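Local coordinates for protein diacylglycerol O-acyltransferase (Marinobacter hydrocarbonoclasticus, PDB 6CHJ) that probably transfers the acyl group of an acyl-CoA to an alcohol acceptor, making wax esters and, from diacylglycerol, triacylglycerol, at residues Thr202-Leu207 with Ala359-Leu364; Gln372-Val377 with Asp406-Asn411. One frame throughout, in Å; residues are numbered along the deposited sequence.

Contact 1: residues Thr202-Leu207 with Ala359-Leu364; sequences TVAKEL and AAFHLL
Ala204 and Phe361 mark the nearest backbone approach of two helices that run almost antiparallel, their short axes 9.7 Å apart at closest and their N-to-C directions 156° apart. No hydrogen bond crosses between them; the contact is made mainly by apolar side chains, with one backbone carbonyl at a ring edge. Phe361 reaches Ala204 because its CG lies anti to the backbone N (chi1 175°), which carries the ring out toward the partner helix. The ring meets Ala204 with its edge: CD1 comes within 3.6 Å of Ala204 O, which lies in the ring plane, and CE1 sits 3.9 Å from Ala204 CB. The carbonyl oxygen therefore looks at the electropositive C-H rim and not at the pi face. This helix pair joins a segment from the wax ester synthase/diacylglycerol acyltransferase catalytic region, on helix 200-212, to one from the C-terminal family region, on helix 345-365. Replacing Phe361 by an alanine would probably open a gap beside Ala204 and leave its CB and carbonyl oxygen without the aromatic edge they now meet. Leu207 works further along, its CD1 methyl touching three residues of the other helix. It lies 3.8 Å from Leu364 CD1, with the two leucine side chains crossing at about a right angle. The same methyl is 3.9 Å from Phe361 N and touches Ala360 CB. Trp13 of helix 6-13 packs against both Leu364 and Val203.

Contact 2: residues Gln372-Val377 with Asp406-Asn411; sequences QTFNVV and DRLALN
Gln372 makes the one direct hydrogen bond between the segments, a weak one from NE2 to Arg407 O at 3.3 Å, bent to 141° at the hydrogen. The same NE2 gives a firmer bond to Phe374 O within its own loop, at 2.7 Å and nearly along the C=O axis. The anti CG (chi1 171°) and the bend at chi2 bring NE2 to both carbonyls. Water 1 adds a second polar link, donating to Asn375 O and accepting from Leu410 N, each at 2.9 Å. These loops lead into strands 376-380 and 410-417, parallel neighbours in the mixed sheet of the C-terminal half, where Val377 bonds through its backbone to Met412. Two pairs are apolar: Leu408 CD2 reaches Phe374 CE1 at 3.7 Å, approaching the ring obliquely, and Val376 CG2 lies 4.4 Å from Leu410 CG. Phe374 in turn stacks edge-to-face with Phe292. Other van der Waals contacts set carbon against polar atoms. Leu408 CD2 is 3.8 Å from Asn375 O, and Val376 CG2 rests 3.5 Å from Leu410 O. Asn411 ND2 lies 3.8 Å from Val377 CB and makes a weak bond to Ile403 O.

Helix 345-365 connects the two: it supplies one segment of contact 1 and packs against both segments of contact 2, where His362 touches Gln372 and Arg407. Arg407 NH1 probably hydrogen-bonds to Leu363 O, 2.5 Å away, tying the two sites together although their centres are about 16 Å apart. Contact 1 is partly buried, its centre about 24 Å from that of the chain, and is built of apolar side chains and a carbonyl-to-ring-edge contact, with no hydrogen bond across it. Contact 2 lies deeper, its centre about 13 Å from that of the chain, where its loops enter a sheet; there a side-chain amide and a bridging water meet backbone polar groups alongside the apolar packing.

Contact 1: residues Thr202-Leu207 with Ala359-Leu364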
ATOM      1  N   THR B 202       9.298 -26.904   9.070  1.00 70.60           N
ATOM      2  CA  THR B 202      10.459 -27.599   8.515  1.00 75.78           C
ATOM      3  C   THR B 202      11.752 -26.844   8.804  1.00 73.96           C
ATOM      4  O   THR B 202      12.718 -27.414   9.325  1.00 79.31           O
ATOM      5  CB  THR B 202      10.289 -27.810   7.009  1.00 76.52           C
ATOM      6  OG1 THR B 202       9.374 -28.887   6.781  1.00 76.57           O
ATOM      7  CG2 THR B 202      11.634 -28.134   6.360  1.00 74.39           C
ATOM      8  N   VAL B 203      11.799 -25.557   8.459  1.00 73.88           N
ATOM      9  CA  VAL B 203      13.031 -24.814   8.697  1.00 78.95           C
ATOM     10  C   VAL B 203      13.195 -24.496  10.183  1.00 73.57           C
ATOM     11  O   VAL B 203      14.324 -24.367  10.673  1.00 71.87           O
ATOM     12  CB  VAL B 203      13.053 -23.559   7.809  1.00 76.90           C
ATOM     13  CG1 VAL B 203      11.737 -22.883   7.923  1.00 76.92           C
ATOM     14  CG2 VAL B 203      14.194 -22.615   8.196  1.00 71.93           C
ATOM     15  N   ALA B 204      12.094 -24.398  10.938  1.00 67.67           N
ATOM     16  CA  ALA B 204      12.249 -24.234  12.380  1.00 70.17           C
ATOM     17  C   ALA B 204      12.840 -25.486  13.009  1.00 73.29           C
ATOM     18  O   ALA B 204      13.602 -25.401  13.978  1.00 66.74           O
ATOM     19  CB  ALA B 204      10.915 -23.889  13.046  1.00 66.72           C
ATOM     20  N   LYS B 205      12.520 -26.655  12.461  1.00 76.03           N
ATOM     21  CA  LYS B 205      13.075 -27.871  13.031  1.00 73.89           C
ATOM     22  C   LYS B 205      14.554 -28.015  12.685  1.00 75.07           C
ATOM     23  O   LYS B 205      15.355 -28.405  13.544  1.00 76.41           O
ATOM     24  CB  LYS B 205      12.237 -29.068  12.593  1.00 66.94           C
ATOM     25  CG  LYS B 205      11.167 -29.369  13.624  1.00 65.26           C
ATOM     26  CD  LYS B 205       9.927 -29.976  13.047  1.00 70.97           C
ATOM     27  CE  LYS B 205       8.878 -30.165  14.136  1.00 69.39           C
ATOM     28  NZ  LYS B 205       7.662 -30.833  13.589  1.00 73.01           N
ATOM     29  N   GLU B 206      14.955 -27.636  11.467  1.00 74.13           N
ATOM     30  CA  GLU B 206      16.384 -27.540  11.176  1.00 73.94           C
ATOM     31  C   GLU B 206      17.097 -26.568  12.113  1.00 81.96           C
ATOM     32  O   GLU B 206      18.310 -26.702  12.338  1.00 83.57           O
ATOM     33  CB  GLU B 206      16.603 -27.121   9.723  1.00 81.91           C
ATOM     34  CG  GLU B 206      17.975 -27.502   9.182  1.00 92.77           C
ATOM     35  CD  GLU B 206      18.360 -28.929   9.541  1.00 91.29           C
ATOM     36  OE1 GLU B 206      17.828 -29.881   8.922  1.00 86.14           O
ATOM     37  OE2 GLU B 206      19.190 -29.094  10.463  1.00 95.48           O
ATOM     38  N   LEU B 207      16.374 -25.596  12.674  1.00 77.17           N
ATOM     39  CA  LEU B 207      16.997 -24.703  13.639  1.00 73.19           C
ATOM     40  C   LEU B 207      17.189 -25.396  14.986  1.00 73.61           C
ATOM     41  O   LEU B 207      18.245 -25.248  15.612  1.00 76.85           O
ATOM     42  CB  LEU B 207      16.168 -23.422  13.784  1.00 69.10           C
ATOM     43  CG  LEU B 207      16.561 -22.273  12.848  1.00 65.98           C
ATOM     44  CD1 LEU B 207      15.473 -21.186  12.810  1.00 64.01           C
ATOM     45  CD2 LEU B 207      17.927 -21.689  13.230  1.00 65.73           C
ATOM     46  N   ALA B 359      17.609 -17.049  18.724  1.00 53.26           N
ATOM     47  CA  ALA B 359      16.787 -15.875  18.455  1.00 57.72           C
ATOM     48  C   ALA B 359      16.028 -16.033  17.139  1.00 57.99           C
ATOM     49  O   ALA B 359      14.850 -15.660  17.045  1.00 55.63           O
ATOM     50  CB  ALA B 359      17.650 -14.610  18.443  1.00 52.31           C
ATOM     51  N   ALA B 360      16.678 -16.613  16.121  1.00 54.08           N
ATOM     52  CA  ALA B 360      15.994 -16.837  14.850  1.00 54.03           C
ATOM     53  C   ALA B 360      14.805 -17.767  15.026  1.00 55.33           C
ATOM     54  O   ALA B 360      13.731 -17.519  14.467  1.00 54.96           O
ATOM     55  CB  ALA B 360      16.961 -17.393  13.808  1.00 57.64           C
ATOM     56  N   PHE B 361      14.970 -18.830  15.820  1.00 55.33           N
ATOM     57  CA  PHE B 361      13.861 -19.744  16.074  1.00 54.32           C
ATOM     58  C   PHE B 361      12.717 -19.024  16.761  1.00 54.89           C
ATOM     59  O   PHE B 361      11.540 -19.297  16.475  1.00 56.23           O
ATOM     60  CB  PHE B 361      14.309 -20.939  16.932  1.00 57.66           C
ATOM     61  CG  PHE B 361      13.169 -21.862  17.327  1.00 56.08           C
ATOM     62  CD1 PHE B 361      12.831 -22.951  16.527  1.00 54.69           C
ATOM     63  CD2 PHE B 361      12.435 -21.644  18.491  1.00 52.50           C
ATOM     64  CE1 PHE B 361      11.774 -23.797  16.870  1.00 52.02           C
ATOM     65  CE2 PHE B 361      11.380 -22.489  18.844  1.00 55.26           C
ATOM     66  CZ  PHE B 361      11.049 -23.568  18.023  1.00 52.34           C
ATOM     67  N   HIS B 362      13.035 -18.111  17.685  1.00 47.80           N
ATOM     68  CA  HIS B 362      11.956 -17.433  18.395  1.00 54.22           C
ATOM     69  C   HIS B 362      11.238 -16.424  17.494  1.00 53.63           C
ATOM     70  O   HIS B 362      10.006 -16.352  17.522  1.00 48.87           O
ATOM     71  CB  HIS B 362      12.454 -16.731  19.648  1.00 46.88           C
ATOM     72  CG  HIS B 362      11.354 -16.048  20.400  1.00 52.75           C
ATOM     73  ND1 HIS B 362      10.165 -16.682  20.701  1.00 53.14           N
ATOM     74  CD2 HIS B 362      11.240 -14.783  20.875  1.00 51.08           C
ATOM     75  CE1 HIS B 362       9.373 -15.843  21.347  1.00 56.01           C
ATOM     76  NE2 HIS B 362      10.003 -14.684  21.466  1.00 57.13           N
ATOM     77  N   LEU B 363      11.996 -15.615  16.731  1.00 49.03           N
ATOM     78  CA  LEU B 363      11.400 -14.683  15.765  1.00 58.32           C
ATOM     79  C   LEU B 363      10.430 -15.395  14.826  1.00 56.88           C
ATOM     80  O   LEU B 363       9.282 -14.965  14.661  1.00 50.44           O
ATOM     81  CB  LEU B 363      12.493 -13.983  14.954  1.00 49.44           C
ATOM     82  CG  LEU B 363      13.256 -13.031  15.873  1.00 56.23           C
ATOM     83  CD1 LEU B 363      14.558 -12.565  15.268  1.00 52.25           C
ATOM     84  CD2 LEU B 363      12.358 -11.854  16.227  1.00 54.68           C
ATOM     85  N   LEU B 364      10.874 -16.523  14.251  1.00 54.07           N
ATOM     86  CA  LEU B 364      10.079 -17.247  13.267  1.00 59.67           C
ATOM     87  C   LEU B 364       8.829 -17.867  13.880  1.00 58.10           C
ATOM     88  O   LEU B 364       7.798 -17.992  13.204  1.00 60.01           O
ATOM     89  CB  LEU B 364      10.932 -18.338  12.614  1.00 60.10           C
ATOM     90  CG  LEU B 364      11.854 -17.884  11.478  1.00 69.14           C
ATOM     91  CD1 LEU B 364      12.874 -18.970  11.150  1.00 60.58           C
ATOM     92  CD2 LEU B 364      11.042 -17.494  10.229  1.00 61.72           C
TER

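Contact 2: residues Gln372-Val377 with Asp406-Asn411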
ATOM      1  N   GLN B 372      14.538 -14.727  23.202  1.00 53.56           N
ATOM      2  CA  GLN B 372      14.390 -13.463  22.477  1.00 54.40           C
ATOM      3  C   GLN B 372      15.743 -12.806  22.189  1.00 50.62           C
ATOM      4  O   GLN B 372      15.969 -12.315  21.078  1.00 49.18           O
ATOM      5  CB  GLN B 372      13.475 -12.511  23.261  1.00 53.16           C
ATOM      6  CG  GLN B 372      13.407 -11.077  22.708  1.00 49.84           C
ATOM      7  CD  GLN B 372      12.519 -10.949  21.485  1.00 47.78           C
ATOM      8  OE1 GLN B 372      11.395 -11.457  21.464  1.00 48.03           O
ATOM      9  NE2 GLN B 372      13.028 -10.282  20.447  1.00 45.29           N
ATOM     10  N   THR B 373      16.645 -12.782  23.184  1.00 52.51           N
ATOM     11  CA  THR B 373      18.057 -12.409  23.038  1.00 48.71           C
ATOM     12  C   THR B 373      18.286 -10.915  22.787  1.00 47.80           C
ATOM     13  O   THR B 373      19.314 -10.359  23.189  1.00 50.14           O
ATOM     14  CB  THR B 373      18.708 -13.232  21.912  1.00 51.12           C
ATOM     15  OG1 THR B 373      18.376 -14.616  22.070  1.00 51.68           O
ATOM     16  CG2 THR B 373      20.220 -13.071  21.915  1.00 49.91           C
ATOM     17  N   PHE B 374      17.375 -10.250  22.089  1.00 49.79           N
ATOM     18  CA  PHE B 374      17.491  -8.809  21.997  1.00 51.32           C
ATOM     19  C   PHE B 374      16.107  -8.227  21.792  1.00 51.35           C
ATOM     20  O   PHE B 374      15.231  -8.855  21.196  1.00 50.74           O
ATOM     21  CB  PHE B 374      18.469  -8.354  20.894  1.00 52.92           C
ATOM     22  CG  PHE B 374      18.152  -8.879  19.519  1.00 49.76           C
ATOM     23  CD1 PHE B 374      17.326  -8.161  18.665  1.00 47.44           C
ATOM     24  CD2 PHE B 374      18.725 -10.067  19.060  1.00 51.55           C
ATOM     25  CE1 PHE B 374      17.041  -8.632  17.381  1.00 51.94           C
ATOM     26  CE2 PHE B 374      18.454 -10.547  17.777  1.00 55.30           C
ATOM     27  CZ  PHE B 374      17.608  -9.826  16.932  1.00 50.11           C
ATOM     28  N   ASN B 375      15.915  -7.025  22.318  1.00 52.69           N
ATOM     29  CA  ASN B 375      14.602  -6.414  22.267  1.00 49.99           C
ATOM     30  C   ASN B 375      14.439  -5.478  21.086  1.00 47.48           C
ATOM     31  O   ASN B 375      13.299  -5.202  20.701  1.00 45.91           O
ATOM     32  CB  ASN B 375      14.327  -5.668  23.572  1.00 52.06           C
ATOM     33  CG  ASN B 375      14.500  -6.560  24.802  1.00 49.13           C
ATOM     34  OD1 ASN B 375      15.602  -6.687  25.337  1.00 48.74           O
ATOM     35  ND2 ASN B 375      13.411  -7.172  25.249  1.00 45.82           N
ATOM     36  N   VAL B 376      15.535  -5.036  20.468  1.00 47.13           N
ATOM     37  CA  VAL B 376      15.456  -4.054  19.393  1.00 49.35           C
ATOM     38  C   VAL B 376      16.759  -4.073  18.601  1.00 48.06           C
ATOM     39  O   VAL B 376      17.816  -4.421  19.128  1.00 52.67           O
ATOM     40  CB  VAL B 376      15.152  -2.654  19.989  1.00 48.70           C
ATOM     41  CG1 VAL B 376      16.197  -2.286  21.045  1.00 46.60           C
ATOM     42  CG2 VAL B 376      15.066  -1.599  18.900  1.00 49.12           C
ATOM     43  N   VAL B 377      16.681  -3.682  17.332  1.00 51.97           N
ATOM     44  CA  VAL B 377      17.853  -3.433  16.493  1.00 49.07           C
ATOM     45  C   VAL B 377      18.160  -1.947  16.532  1.00 51.00           C
ATOM     46  O   VAL B 377      17.258  -1.122  16.379  1.00 53.32           O
ATOM     47  CB  VAL B 377      17.611  -3.895  15.046  1.00 45.51           C
ATOM     48  CG1 VAL B 377      18.802  -3.495  14.146  1.00 43.16           C
ATOM     49  CG2 VAL B 377      17.367  -5.408  15.023  1.00 44.92           C
ATOM     50  N   ASP B 406       7.329  -9.388  13.320  1.00 49.16           N
ATOM     51  CA  ASP B 406       6.766 -10.074  14.479  1.00 48.20           C
ATOM     52  C   ASP B 406       7.845 -10.236  15.544  1.00 49.86           C
ATOM     53  O   ASP B 406       8.918 -10.778  15.268  1.00 46.34           O
ATOM     54  CB  ASP B 406       6.245 -11.465  14.084  1.00 54.57           C
ATOM     55  CG  ASP B 406       4.799 -11.467  13.582  1.00 52.68           C
ATOM     56  OD1 ASP B 406       4.072 -10.457  13.703  1.00 58.23           O
ATOM     57  OD2 ASP B 406       4.384 -12.518  13.062  1.00 51.78           O
ATOM     58  N   ARG B 407       7.557  -9.756  16.756  1.00 48.05           N
ATOM     59  CA  ARG B 407       8.431  -9.787  17.936  1.00 51.67           C
ATOM     60  C   ARG B 407       9.650  -8.868  17.821  1.00 48.17           C
ATOM     61  O   ARG B 407      10.545  -8.930  18.681  1.00 51.10           O
ATOM     62  CB  ARG B 407       8.867 -11.223  18.302  1.00 52.59           C
ATOM     63  CG  ARG B 407       7.728 -12.039  18.966  1.00 51.20           C
ATOM     64  CD  ARG B 407       7.862 -13.576  18.810  1.00 55.39           C
ATOM     65  NE  ARG B 407       7.855 -14.086  17.427  1.00 56.12           N
ATOM     66  CZ  ARG B 407       6.774 -14.500  16.761  1.00 52.66           C
ATOM     67  NH1 ARG B 407       6.900 -14.977  15.535  1.00 48.12           N
ATOM     68  NH2 ARG B 407       5.573 -14.443  17.316  1.00 57.99           N
ATOM     69  N   LEU B 408       9.705  -7.988  16.788  1.00 44.98           N
ATOM     70  CA  LEU B 408      10.579  -6.800  16.761  1.00 45.51           C
ATOM     71  C   LEU B 408       9.733  -5.620  16.250  1.00 46.78           C
ATOM     72  O   LEU B 408       9.897  -5.137  15.130  1.00 41.00           O
ATOM     73  CB  LEU B 408      11.825  -7.003  15.888  1.00 40.58           C
ATOM     74  CG  LEU B 408      12.840  -8.025  16.391  1.00 49.78           C
ATOM     75  CD1 LEU B 408      13.831  -8.450  15.289  1.00 47.19           C
ATOM     76  CD2 LEU B 408      13.572  -7.466  17.619  1.00 48.83           C
ATOM     77  N   ALA B 409       8.829  -5.120  17.100  1.00 45.89           N
ATOM     78  CA  ALA B 409       7.928  -4.052  16.672  1.00 46.41           C
ATOM     79  C   ALA B 409       8.681  -2.787  16.268  1.00 49.72           C
ATOM     80  O   ALA B 409       8.199  -2.040  15.407  1.00 45.46           O
ATOM     81  CB  ALA B 409       6.918  -3.737  17.773  1.00 43.05           C
ATOM     82  N   LEU B 410       9.872  -2.551  16.837  1.00 45.19           N
ATOM     83  CA  LEU B 410      10.589  -1.293  16.678  1.00 39.48           C
ATOM     84  C   LEU B 410      11.966  -1.541  16.083  1.00 45.41           C
ATOM     85  O   LEU B 410      12.693  -2.435  16.528  1.00 47.47           O
ATOM     86  CB  LEU B 410      10.728  -0.566  18.018  1.00 43.06           C
ATOM     87  CG  LEU B 410      11.434   0.802  18.071  1.00 51.26           C
ATOM     88  CD1 LEU B 410      10.742   1.891  17.239  1.00 48.40           C
ATOM     89  CD2 LEU B 410      11.547   1.273  19.505  1.00 45.08           C
ATOM     90  N   ASN B 411      12.320  -0.756  15.073  1.00 45.63           N
ATOM     91  CA  ASN B 411      13.647  -0.815  14.485  1.00 45.13           C
ATOM     92  C   ASN B 411      14.211   0.600  14.444  1.00 53.69           C
ATOM     93  O   ASN B 411      13.624   1.492  13.815  1.00 51.66           O
ATOM     94  CB  ASN B 411      13.605  -1.436  13.091  1.00 41.36           C
ATOM     95  CG  ASN B 411      14.981  -1.763  12.573  1.00 49.43           C
ATOM     96  OD1 ASN B 411      15.846  -0.896  12.508  1.00 58.66           O
ATOM     97  ND2 ASN B 411      15.208  -3.024  12.230  1.00 55.08           N
TER
HETATM   98  O   HOH W   1      11.750  -3.902  18.597  1.00 43.22           O